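Long-range contact in D-psicose 3-epimerase (Agrobacterium tumefaciens, PDB 2HK0), which interconverts D-psicose and D-fructose by epimerisation at carbon 3, a reaction in which a metal plays a pivotal part: residues 50-55 with 81-86. Numbering follows the deposited sequence.
Sequences FDIIEV and ILTAGI
Ile53 and Leu82 lie side by side on the helix-facing side of two adjacent parallel strands, with Ile53 CG2 3.5 Å from Leu82 CD1. With Ile53 CG1 opposite the backbone N (chi1 175°), CG2 lies between that N and the carbonyl carbon, the position from which it meets Leu82. Both chains press on helix 39-47, a place that suits branched aliphatic residues, and Val55 continues the same face to pack on Phe38. The backbones are joined by five hydrogen bonds, from Ile81 N donating to Asp51 O at one end to Gly85 N donating to Val55 O (2.8 Å) at the other, each strand supplying both donors and acceptors. The segment axes are turned 28° against each other, a twist in keeping with the closed eight-stranded TIM barrel.

The other face, turned into the barrel, carries Ile52, Glu54, Ile81 and Thr83. Here Ile52 CG1 meets Ile81 CB at 3.8 Å, and Ile52 CG2 comes equally near Thr83 OG1. The solvent side lies at the start of the strands, where Ile81 is exposed and Asp51 turns its carboxylate away from the partner strand to a salt bridge with Arg304 and a bond from His23 N. Farther along, the extended side chain of Glu54 carries its two oxygens to hydrogen bonds with NE2 of His227 and His229. A water donates to Glu54 OE2 at 3.0 Å and, weakly, to Ala84 O. The buried carboxylate is thus held by two imidazoles and a water, which ties this strand pair to strand 225-230 through the barrel interior.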
# COMPACT_ATOMS: atom_id res chain seq x y z
N PHE A 50 -23.26 -17.00 3.33
CA PHE A 50 -22.10 -17.69 2.78
C PHE A 50 -22.48 -18.84 1.84
O PHE A 50 -23.51 -19.50 2.04
CB PHE A 50 -21.23 -18.23 3.92
CG PHE A 50 -20.52 -17.15 4.73
CD1 PHE A 50 -19.27 -16.66 4.33
CD2 PHE A 50 -21.11 -16.62 5.88
CE1 PHE A 50 -18.61 -15.68 5.07
CE2 PHE A 50 -20.45 -15.63 6.63
CZ PHE A 50 -19.19 -15.16 6.22
N ASP A 51 -21.65 -19.09 0.83
CA ASP A 51 -21.86 -20.19 -0.10
C ASP A 51 -21.31 -21.47 0.53
O ASP A 51 -21.74 -22.57 0.20
CB ASP A 51 -21.06 -19.96 -1.39
CG ASP A 51 -21.35 -18.62 -2.05
OD1 ASP A 51 -22.53 -18.35 -2.34
OD2 ASP A 51 -20.38 -17.84 -2.28
N ILE A 52 -20.34 -21.32 1.42
CA ILE A 52 -19.66 -22.45 2.04
C ILE A 52 -19.40 -22.31 3.53
O ILE A 52 -19.22 -21.20 4.05
CB ILE A 52 -18.27 -22.64 1.36
CG1 ILE A 52 -18.44 -23.02 -0.11
CG2 ILE A 52 -17.42 -23.66 2.12
CD1 ILE A 52 -17.15 -22.90 -0.88
N ILE A 53 -19.37 -23.45 4.22
CA ILE A 53 -19.00 -23.47 5.63
C ILE A 53 -17.85 -24.48 5.67
O ILE A 53 -17.97 -25.58 5.13
CB ILE A 53 -20.14 -23.91 6.59
CG1 ILE A 53 -19.60 -23.99 8.02
CG2 ILE A 53 -20.72 -25.26 6.17
CD1 ILE A 53 -20.66 -24.31 9.10
N GLU A 54 -16.73 -24.08 6.26
CA GLU A 54 -15.60 -24.99 6.35
C GLU A 54 -15.61 -25.58 7.73
O GLU A 54 -15.76 -24.87 8.72
CB GLU A 54 -14.27 -24.29 6.08
CG GLU A 54 -13.09 -25.24 6.22
CD GLU A 54 -11.91 -24.85 5.33
OE1 GLU A 54 -12.07 -24.87 4.10
OE2 GLU A 54 -10.82 -24.54 5.85
N VAL A 55 -15.42 -26.89 7.77
CA VAL A 55 -15.46 -27.68 8.99
C VAL A 55 -14.14 -28.42 9.26
O VAL A 55 -13.32 -28.55 8.36
CB VAL A 55 -16.62 -28.67 8.84
CG1 VAL A 55 -16.48 -29.80 9.79
CG2 VAL A 55 -17.96 -27.93 9.02
N ILE A 81 -22.53 -25.41 0.77
CA ILE A 81 -21.54 -26.44 0.47
C ILE A 81 -20.58 -26.63 1.63
O ILE A 81 -20.25 -25.67 2.34
CB ILE A 81 -20.71 -26.03 -0.78
CG1 ILE A 81 -21.63 -25.90 -2.00
CG2 ILE A 81 -19.63 -27.06 -1.06
CD1 ILE A 81 -20.98 -25.14 -3.16
N LEU A 82 -20.12 -27.85 1.84
CA LEU A 82 -19.17 -28.09 2.92
C LEU A 82 -17.76 -28.29 2.38
O LEU A 82 -17.55 -28.96 1.36
CB LEU A 82 -19.58 -29.30 3.76
CG LEU A 82 -20.53 -29.02 4.94
CD1 LEU A 82 -21.73 -28.21 4.48
CD2 LEU A 82 -20.96 -30.32 5.56
N THR A 83 -16.82 -27.70 3.09
CA THR A 83 -15.40 -27.81 2.79
C THR A 83 -14.76 -28.26 4.12
O THR A 83 -15.35 -28.04 5.19
CB THR A 83 -14.87 -26.45 2.32
OG1 THR A 83 -15.08 -26.34 0.91
CG2 THR A 83 -13.43 -26.33 2.62
N ALA A 84 -13.61 -28.91 4.09
CA ALA A 84 -13.01 -29.35 5.34
C ALA A 84 -11.51 -29.20 5.48
O ALA A 84 -10.76 -29.28 4.49
CB ALA A 84 -13.39 -30.78 5.63
N GLY A 85 -11.10 -29.00 6.73
CA GLY A 85 -9.70 -28.88 7.07
C GLY A 85 -9.28 -30.17 7.78
O GLY A 85 -10.11 -30.84 8.41
N ILE A 86 -8.01 -30.53 7.65
CA ILE A 86 -7.48 -31.73 8.30
C ILE A 86 -6.15 -31.38 8.96
O ILE A 86 -5.26 -30.82 8.32
CB ILE A 86 -7.22 -32.87 7.29
CG1 ILE A 86 -8.55 -33.47 6.82
CG2 ILE A 86 -6.36 -33.98 7.94
CD1 ILE A 86 -8.39 -34.69 5.91
O HOH W 1 -8.94 -26.35 4.40